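Local coordinates for UPF0033 domain-containing protein (Desulfitobacterium hafniense, PDB 3HZ7) that is of unknown function but contains, in this N-terminal fragment, a TusA-like domain that probably carries sulfur as a persulfide on a cysteine, at residues Met1-Gln9 and Gly30-Asn38; Leu45-Ser56 and Ile66-Glu74. All blocks are in the same frame, centred on the assembly; numbering follows the deposited sequence.

Contact 1 (Met1-Gln9 and Gly30-Asn38); sequences MITIDALGQ and GVVTVLVDN
Ile-2 and Ile-4 exchange backbone bonds with Val-31, Thr-33 and Leu-35 in an alternating ladder. Ile-2 O accepts from Thr-33 N at 2.8 Å, and Ile-4 N in turn donates to Thr-33 O. The rung from Leu-35 N to Ile-4 O is nearly straight (171°), whereas the last, from Ala-6 N to Leu-35 O, bends to 140° as the chain leaves the strand. With the axes of strands 2-5 and 31-36 4.6 Å apart and 18° from parallel, and helix 13-23 connecting them in sequence, this is a beta-alpha-beta unit; Ile-4 and Val-32 both touch that helix.

Hydroxyl bonding marks the face of Thr-3 and Thr-33. Their OG1 atoms lie 2.9 Å apart, a hydrogen bond in which either may donate, and Ile-2 O offers Thr-33 OG1 an alternative acceptor.

Apolar contacts differ between the two faces. Beside the threonine pair, selenomethionine Met-1 bends at chi3 and crosses Thr-33 at about a right angle, its CE also touching Val-31 CG1 at 3.4 Å. Farther along, Leu-7 CG packs on Leu-35 CB. On the other face, that of Ile-2, Ile-4, Val-32 and Val-34, Ile-2 lies alongside Val-32, with a tight 3.3 Å approach of Ile-2 CG2 to Val-32 CG2, while Ile-4 CD1 reaches across to Val-32 CG1.

Carboxylates and a water also bond to the backbone. Past the strands, Asp-37 OD2 takes Gly-8 N at 2.9 Å from above the carboxylate plane, and Asp-37 OD1 takes Asn-38 ND2 nearly along its C-O axis, so bonds to both oxygens restrain its rotation. The strand residue Asp-5 closes an Asx turn, its OD1 accepting Leu-7 N at 2.8 Å. One water donates to Ala-6 O and accepts from Asp-37 N.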
loop_
_atom_site.group_PDB
_atom_site.type_symbol
_atom_site.label_atom_id
_atom_site.label_comp_id
_atom_site.label_asym_id
_atom_site.label_seq_id
_atom_site.Cartn_x
_atom_site.Cartn_y
_atom_site.Cartn_z
HETATM N N MSE A 1 6.763 -8.124 8.051
HETATM C CA MSE A 1 5.878 -7.108 7.418
HETATM C C MSE A 1 6.643 -5.800 7.134
HETATM O O MSE A 1 7.695 -5.575 7.717
HETATM C CB MSE A 1 4.674 -6.835 8.343
HETATM C CG MSE A 1 3.724 -5.778 7.814
HETATM SE SE MSE A 1 2.457 -5.150 9.195
HETATM C CE MSE A 1 0.885 -4.876 8.096
ATOM N N ILE A 2 6.154 -4.968 6.216
ATOM C CA ILE A 2 6.803 -3.701 5.909
ATOM C C ILE A 2 5.775 -2.551 5.864
ATOM O O ILE A 2 4.709 -2.684 5.271
ATOM C CB ILE A 2 7.630 -3.793 4.578
ATOM C CG1 ILE A 2 8.278 -2.450 4.240
ATOM C CG2 ILE A 2 6.754 -4.132 3.407
ATOM C CD1 ILE A 2 7.373 -1.501 3.548
ATOM N N THR A 3 6.095 -1.459 6.548
ATOM C CA THR A 3 5.249 -0.268 6.619
ATOM C C THR A 3 5.958 0.899 5.992
ATOM O O THR A 3 7.104 1.208 6.336
ATOM C CB THR A 3 4.846 0.052 8.066
ATOM O OG1 THR A 3 4.101 -1.066 8.530
ATOM C CG2 THR A 3 3.854 1.348 8.163
ATOM N N ILE A 4 5.305 1.461 4.985
ATOM C CA ILE A 4 5.836 2.583 4.268
ATOM C C ILE A 4 5.102 3.856 4.711
ATOM O O ILE A 4 3.904 3.939 4.530
ATOM C CB ILE A 4 5.623 2.412 2.755
ATOM C CG1 ILE A 4 6.373 1.104 2.314
ATOM C CG2 ILE A 4 6.087 3.808 1.978
ATOM C CD1 ILE A 4 6.572 0.833 0.841
ATOM N N ASP A 5 5.804 4.820 5.295
ATOM C CA ASP A 5 5.117 6.081 5.658
ATOM C C ASP A 5 5.309 6.987 4.448
ATOM O O ASP A 5 6.426 7.399 4.131
ATOM C CB ASP A 5 5.769 6.753 6.868
ATOM C CG ASP A 5 5.129 8.118 7.207
ATOM O OD1 ASP A 5 4.444 8.728 6.351
ATOM O OD2 ASP A 5 5.335 8.565 8.342
ATOM N N ALA A 6 4.220 7.239 3.742
ATOM C CA ALA A 6 4.233 8.079 2.563
ATOM C C ALA A 6 3.344 9.306 2.807
ATOM O O ALA A 6 2.800 9.886 1.847
ATOM C CB ALA A 6 3.702 7.311 1.419
ATOM N N LEU A 7 3.189 9.703 4.060
ATOM C CA LEU A 7 2.336 10.859 4.362
ATOM C C LEU A 7 3.024 12.101 3.826
ATOM O O LEU A 7 4.242 12.237 3.931
ATOM C CB LEU A 7 2.108 10.983 5.871
ATOM C CG LEU A 7 1.309 9.817 6.485
ATOM C CD1 LEU A 7 1.434 9.895 7.992
ATOM C CD2 LEU A 7 -0.144 9.846 6.043
ATOM N N GLY A 8 2.261 12.991 3.206
ATOM C CA GLY A 8 2.872 14.192 2.667
ATOM C C GLY A 8 3.402 14.010 1.255
ATOM O O GLY A 8 3.725 15.000 0.608
ATOM N N GLN A 9 3.489 12.764 0.771
ATOM C CA GLN A 9 4.000 12.509 -0.572
ATOM C C GLN A 9 2.881 12.521 -1.590
ATOM O O GLN A 9 1.783 12.019 -1.328
ATOM C CB GLN A 9 4.770 11.167 -0.611
ATOM C CG GLN A 9 6.103 11.199 0.141
ATOM C CD GLN A 9 7.213 11.953 -0.632
ATOM O OE1 GLN A 9 8.299 12.280 -0.090
ATOM N NE2 GLN A 9 6.939 12.233 -1.903
ATOM N N GLY A 30 4.187 -11.622 1.447
ATOM C CA GLY A 30 4.303 -10.909 2.692
ATOM C C GLY A 30 3.264 -9.809 2.710
ATOM O O GLY A 30 2.282 -9.842 1.925
ATOM N N VAL A 31 3.503 -8.813 3.554
ATOM C CA VAL A 31 2.532 -7.740 3.737
ATOM C C VAL A 31 3.163 -6.381 3.617
ATOM O O VAL A 31 4.202 -6.157 4.230
ATOM C CB VAL A 31 1.895 -7.846 5.147
ATOM C CG1 VAL A 31 0.801 -6.785 5.270
ATOM C CG2 VAL A 31 1.308 -9.288 5.393
ATOM N N VAL A 32 2.548 -5.471 2.832
ATOM C CA VAL A 32 3.097 -4.126 2.733
ATOM C C VAL A 32 1.982 -3.186 3.136
ATOM O O VAL A 32 0.901 -3.161 2.512
ATOM C CB VAL A 32 3.614 -3.775 1.274
ATOM C CG1 VAL A 32 4.137 -2.292 1.224
ATOM C CG2 VAL A 32 4.764 -4.793 0.824
ATOM N N THR A 33 2.187 -2.426 4.190
ATOM C CA THR A 33 1.154 -1.446 4.580
ATOM C C THR A 33 1.735 -0.093 4.196
ATOM O O THR A 33 2.968 0.115 4.301
ATOM C CB THR A 33 0.839 -1.422 6.045
ATOM O OG1 THR A 33 1.934 -1.928 6.755
ATOM C CG2 THR A 33 -0.239 -2.299 6.336
ATOM N N VAL A 34 0.851 0.803 3.753
ATOM C CA VAL A 34 1.264 2.134 3.331
ATOM C C VAL A 34 0.419 3.201 4.000
ATOM O O VAL A 34 -0.812 3.122 3.969
ATOM C CB VAL A 34 1.073 2.293 1.806
ATOM C CG1 VAL A 34 1.847 3.584 1.282
ATOM C CG2 VAL A 34 1.455 0.998 1.102
ATOM N N LEU A 35 1.058 4.187 4.593
ATOM C CA LEU A 35 0.314 5.303 5.177
ATOM C C LEU A 35 0.183 6.468 4.144
ATOM O O LEU A 35 1.221 6.998 3.625
ATOM C CB LEU A 35 1.012 5.794 6.445
ATOM C CG LEU A 35 1.361 4.731 7.499
ATOM C CD1 LEU A 35 2.093 5.401 8.723
ATOM C CD2 LEU A 35 0.053 4.061 7.978
ATOM N N VAL A 36 -1.057 6.816 3.788
ATOM C CA VAL A 36 -1.312 7.958 2.868
ATOM C C VAL A 36 -2.317 8.951 3.472
ATOM O O VAL A 36 -3.032 8.656 4.440
ATOM C CB VAL A 36 -1.742 7.540 1.428
ATOM C CG1 VAL A 36 -0.583 6.805 0.786
ATOM C CG2 VAL A 36 -3.076 6.637 1.425
ATOM N N ASP A 37 -2.287 10.185 2.966
ATOM C CA ASP A 37 -3.160 11.216 3.503
ATOM C C ASP A 37 -4.272 11.671 2.565
ATOM O O ASP A 37 -4.743 12.791 2.699
ATOM C CB ASP A 37 -2.326 12.420 3.935
ATOM C CG ASP A 37 -1.584 13.086 2.761
ATOM O OD1 ASP A 37 -2.047 13.004 1.602
ATOM O OD2 ASP A 37 -0.530 13.719 3.022
ATOM N N ASN A 38 -4.689 10.847 1.611
ATOM C CA ASN A 38 -5.792 11.281 0.748
ATOM C C ASN A 38 -6.362 10.037 0.103
ATOM O O ASN A 38 -5.639 9.068 -0.120
ATOM C CB ASN A 38 -5.290 12.333 -0.319
ATOM C CG ASN A 38 -4.299 11.741 -1.290
ATOM O OD1 ASN A 38 -4.683 11.054 -2.213
ATOM N ND2 ASN A 38 -3.014 11.965 -1.057
HETATM O O HOH W 1 0.161 10.359 1.199
#

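Contact 2 (Leu45-Ser56 and Ile66-Glu74); sequences LQKMAEGMGYQS and IEVTIVAGE. Unlike the reference sequence in segment 45-56: Ser-56 (reference Ala).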
loop_
_atom_site.group_PDB
_atom_site.type_symbol
_atom_site.label_atom_id
_atom_site.label_comp_id
_atom_site.label_asym_id
_atom_site.label_seq_id
_atom_site.Cartn_x
_atom_site.Cartn_y
_atom_site.Cartn_z
ATOM N N LEU A 45 -3.497 2.928 -4.833
ATOM C CA LEU A 45 -2.871 1.754 -4.204
ATOM C C LEU A 45 -3.720 0.498 -4.392
ATOM O O LEU A 45 -3.156 -0.557 -4.680
ATOM C CB LEU A 45 -2.604 2.033 -2.710
ATOM C CG LEU A 45 -1.411 2.957 -2.412
ATOM C CD1 LEU A 45 -1.543 3.485 -0.955
ATOM C CD2 LEU A 45 -0.088 2.197 -2.616
ATOM N N GLN A 46 -5.062 0.588 -4.252
ATOM C CA GLN A 46 -5.897 -0.613 -4.446
ATOM C C GLN A 46 -5.971 -1.087 -5.898
ATOM O O GLN A 46 -5.967 -2.299 -6.191
ATOM C CB GLN A 46 -7.320 -0.409 -3.899
ATOM C CG GLN A 46 -7.338 -0.266 -2.388
ATOM C CD GLN A 46 -8.671 -0.589 -1.762
ATOM O OE1 GLN A 46 -9.689 0.058 -2.036
ATOM N NE2 GLN A 46 -8.661 -1.598 -0.884
ATOM N N LYS A 47 -6.012 -0.144 -6.823
ATOM C CA LYS A 47 -6.048 -0.516 -8.265
ATOM C C LYS A 47 -4.745 -1.238 -8.638
ATOM O O LYS A 47 -4.745 -2.225 -9.404
ATOM C CB LYS A 47 -6.218 0.738 -9.142
ATOM C CG LYS A 47 -7.484 1.598 -8.763
ATOM C CD LYS A 47 -8.233 2.055 -10.008
ATOM C CE LYS A 47 -9.413 2.984 -9.725
ATOM N NZ LYS A 47 -8.986 4.310 -9.161
HETATM N N MSE A 48 -3.627 -0.766 -8.078
HETATM C CA MSE A 48 -2.325 -1.407 -8.337
HETATM C C MSE A 48 -2.324 -2.767 -7.708
HETATM O O MSE A 48 -1.827 -3.737 -8.302
HETATM C CB MSE A 48 -1.179 -0.540 -7.767
HETATM C CG MSE A 48 0.212 -1.163 -7.901
HETATM SE SE MSE A 48 0.753 -2.380 -6.399
HETATM C CE MSE A 48 0.970 -0.988 -5.088
ATOM N N ALA A 49 -2.899 -2.880 -6.501
ATOM C CA ALA A 49 -2.918 -4.198 -5.839
ATOM C C ALA A 49 -3.790 -5.193 -6.655
ATOM O O ALA A 49 -3.402 -6.349 -6.884
ATOM C CB ALA A 49 -3.475 -4.068 -4.390
ATOM N N GLU A 50 -4.983 -4.755 -7.059
ATOM C CA GLU A 50 -5.839 -5.657 -7.828
ATOM C C GLU A 50 -5.075 -5.974 -9.103
ATOM O O GLU A 50 -4.936 -7.146 -9.462
ATOM C CB GLU A 50 -7.217 -5.031 -8.131
ATOM C CG GLU A 50 -7.229 -3.900 -9.134
ATOM C CD GLU A 50 -8.636 -3.585 -9.655
ATOM O OE1 GLU A 50 -9.242 -4.476 -10.300
ATOM O OE2 GLU A 50 -9.136 -2.455 -9.426
ATOM N N GLY A 51 -4.567 -4.934 -9.776
ATOM C CA GLY A 51 -3.768 -5.156 -10.969
ATOM C C GLY A 51 -2.778 -6.299 -10.762
ATOM O O GLY A 51 -2.730 -7.223 -11.577
HETATM N N MSE A 52 -2.010 -6.283 -9.673
HETATM C CA MSE A 52 -1.054 -7.362 -9.408
HETATM C C MSE A 52 -1.670 -8.661 -8.872
HETATM O O MSE A 52 -0.970 -9.661 -8.705
HETATM C CB MSE A 52 0.025 -6.916 -8.417
HETATM C CG MSE A 52 0.892 -5.729 -8.837
HETATM SE SE MSE A 52 2.295 -5.364 -7.490
HETATM C CE MSE A 52 3.591 -6.757 -7.960
ATOM N N GLY A 53 -2.966 -8.678 -8.595
ATOM C CA GLY A 53 -3.545 -9.905 -8.084
ATOM C C GLY A 53 -3.286 -10.101 -6.590
ATOM O O GLY A 53 -3.129 -11.226 -6.109
ATOM N N TYR A 54 -3.270 -8.994 -5.857
ATOM C CA TYR A 54 -3.027 -9.060 -4.439
ATOM C C TYR A 54 -4.278 -8.627 -3.730
ATOM O O TYR A 54 -5.038 -7.821 -4.265
ATOM C CB TYR A 54 -1.867 -8.112 -4.046
ATOM C CG TYR A 54 -0.518 -8.561 -4.570
ATOM C CD1 TYR A 54 -0.173 -9.908 -4.594
ATOM C CD2 TYR A 54 0.399 -7.649 -5.035
ATOM C CE1 TYR A 54 1.064 -10.331 -5.065
ATOM C CE2 TYR A 54 1.652 -8.063 -5.508
ATOM C CZ TYR A 54 1.968 -9.396 -5.521
ATOM O OH TYR A 54 3.206 -9.791 -5.962
ATOM N N GLN A 55 -4.482 -9.165 -2.532
ATOM C CA GLN A 55 -5.603 -8.759 -1.703
ATOM C C GLN A 55 -5.148 -7.469 -0.967
ATOM O O GLN A 55 -3.960 -7.274 -0.687
ATOM C CB GLN A 55 -5.952 -9.866 -0.677
ATOM C CG GLN A 55 -6.434 -11.214 -1.304
ATOM C CD GLN A 55 -7.732 -11.062 -2.107
ATOM O OE1 GLN A 55 -8.811 -10.858 -1.536
ATOM N NE2 GLN A 55 -7.626 -11.147 -3.437
ATOM N N SER A 56 -6.100 -6.596 -0.656
ATOM C CA SER A 56 -5.810 -5.360 0.074
ATOM C C SER A 56 -7.017 -4.865 0.875
ATOM O O SER A 56 -8.148 -5.239 0.604
ATOM C CB SER A 56 -5.395 -4.253 -0.899
ATOM O OG SER A 56 -6.546 -3.647 -1.443
ATOM N N ILE A 66 -4.639 7.439 6.240
ATOM C CA ILE A 66 -5.239 6.264 5.668
ATOM C C ILE A 66 -4.174 5.137 5.589
ATOM O O ILE A 66 -3.052 5.316 5.040
ATOM C CB ILE A 66 -5.826 6.561 4.305
ATOM C CG1 ILE A 66 -6.883 7.688 4.438
ATOM C CG2 ILE A 66 -6.437 5.316 3.758
ATOM C CD1 ILE A 66 -7.289 8.315 3.154
ATOM N N GLU A 67 -4.492 3.976 6.169
ATOM C CA GLU A 67 -3.555 2.871 6.086
ATOM C C GLU A 67 -4.091 1.861 5.109
ATOM O O GLU A 67 -5.209 1.395 5.258
ATOM C CB GLU A 67 -3.329 2.248 7.461
ATOM C CG GLU A 67 -2.244 1.204 7.424
ATOM C CD GLU A 67 -1.644 0.876 8.788
ATOM O OE1 GLU A 67 -1.811 1.650 9.745
ATOM O OE2 GLU A 67 -0.971 -0.160 8.897
ATOM N N VAL A 68 -3.311 1.564 4.064
ATOM C CA VAL A 68 -3.704 0.593 3.052
ATOM C C VAL A 68 -2.766 -0.606 3.251
ATOM O O VAL A 68 -1.530 -0.487 3.182
ATOM C CB VAL A 68 -3.530 1.195 1.603
ATOM C CG1 VAL A 68 -4.025 0.249 0.537
ATOM C CG2 VAL A 68 -4.289 2.531 1.517
ATOM N N THR A 69 -3.343 -1.762 3.477
ATOM C CA THR A 69 -2.547 -2.965 3.697
ATOM C C THR A 69 -2.647 -3.893 2.489
ATOM O O THR A 69 -3.763 -4.230 2.031
ATOM C CB THR A 69 -3.024 -3.637 4.986
ATOM O OG1 THR A 69 -2.911 -2.675 6.042
ATOM C CG2 THR A 69 -2.184 -4.893 5.312
ATOM N N ILE A 70 -1.490 -4.279 1.936
ATOM C CA ILE A 70 -1.495 -5.137 0.768
ATOM C C ILE A 70 -0.802 -6.422 1.097
ATOM O O ILE A 70 0.335 -6.424 1.599
ATOM C CB ILE A 70 -0.784 -4.452 -0.466
ATOM C CG1 ILE A 70 -1.408 -3.075 -0.677
ATOM C CG2 ILE A 70 -0.822 -5.399 -1.695
ATOM C CD1 ILE A 70 -0.799 -2.154 -1.842
ATOM N N VAL A 71 -1.472 -7.526 0.763
ATOM C CA VAL A 71 -0.955 -8.847 1.056
ATOM C C VAL A 71 -0.598 -9.630 -0.200
ATOM O O VAL A 71 -1.401 -9.718 -1.132
ATOM C CB VAL A 71 -1.991 -9.705 1.875
ATOM C CG1 VAL A 71 -1.396 -11.060 2.157
ATOM C CG2 VAL A 71 -2.349 -9.020 3.177
ATOM N N ALA A 72 0.603 -10.213 -0.177
ATOM C CA ALA A 72 1.146 -11.025 -1.254
ATOM C C ALA A 72 1.156 -12.457 -0.754
ATOM O O ALA A 72 0.925 -13.408 -1.537
ATOM C CB ALA A 72 2.583 -10.538 -1.609
ATOM N N GLY A 73 1.398 -12.643 0.534
ATOM C CA GLY A 73 1.346 -13.986 1.062
ATOM C C GLY A 73 1.658 -14.254 2.531
ATOM O O GLY A 73 1.525 -15.404 2.972
ATOM N N GLU A 74 2.041 -13.235 3.301
ATOM C CA GLU A 74 2.444 -13.462 4.687
ATOM C C GLU A 74 1.395 -14.287 5.429
ATOM O O GLU A 74 1.181 -15.471 5.117
ATOM C CB GLU A 74 2.719 -12.133 5.416
ATOM C CG GLU A 74 3.804 -12.179 6.552
ATOM C CD GLU A 74 4.465 -10.772 6.905
ATOM O OE1 GLU A 74 5.201 -10.145 6.082
ATOM O OE2 GLU A 74 4.235 -10.289 8.039
HETATM O O HOH W 2 -3.195 -11.289 -2.152
#
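Ile-70 receives the helix 45-52 side chains on one face of strand 66-71. Its CD1 meets CE of selenomethionine Met-48 at 3.9 Å; that chain, bent at chi2 and chi3, crosses the isoleucine at about a right angle. The CG2 branch, anti to the backbone N (chi1 of Ile-70 -52°), turns to Ala-49 CB and to Tyr-54 CB, the latter at 3.7 Å. Two residues back along the strand, on the same face, Leu-45 CD1 touches Val-68 CG2 obliquely at 3.8 Å. Helix and strand axes run 9.6 Å apart and only 6° from parallel, the geometry of an alpha/beta layer. Leu-22 of helix 13-23 also touches Ile-70.

Aromatic packing closes the end of the layer. Ala-72 CB makes a CH-pi contact over one face of the Tyr-54 ring, 4.2 Å from its centroid, while Met-52 O lies over the opposite face.

Backbone bonding is antiparallel, after Gly-53 ends the helix in a Schellman motif. Val-71 N donates to Gln-55 O at 2.9 Å and 176°, but the return bond from Gln-55 N to Val-71 O is weak. Ser-56 and Ile-70 form the next, non-hydrogen-bonded pair. Within the first segment, Gln-46 NE2 donates to Ser-56 OG at 3.0 Å, tying the helix to the strand that follows it; this serine replaces the alanine of the reference sequence.

The chemistry thus divides: between the two segments the helix meets strand 66-71 through carbon contacts, and the hydrogen bonds that cross are those of the hairpin backbone.

In the fold
Contact 1 closes before contact 2 opens along the chain, and their centres lie 11 Å apart in one mixed sheet ordered 2-5, 31-36, 66-71, 55-60. Strands 31-36 and 66-71 are antiparallel neighbours, so the two contacts join directly: Val-32 O and Ile-70 N, like Val-36 O and Ile-66 N, are 2.7 Å apart, probable hydrogen bonds. Helix 39-52 leads from contact 1 into contact 2 and shares one face of the sheet with helix 13-23, giving the two-layer alpha/beta domain of a TusA-like protein. Cys-11, present in this crystal as S-mercaptocysteine, follows shortly after 1-9, consistent with a sulfur-carrier role.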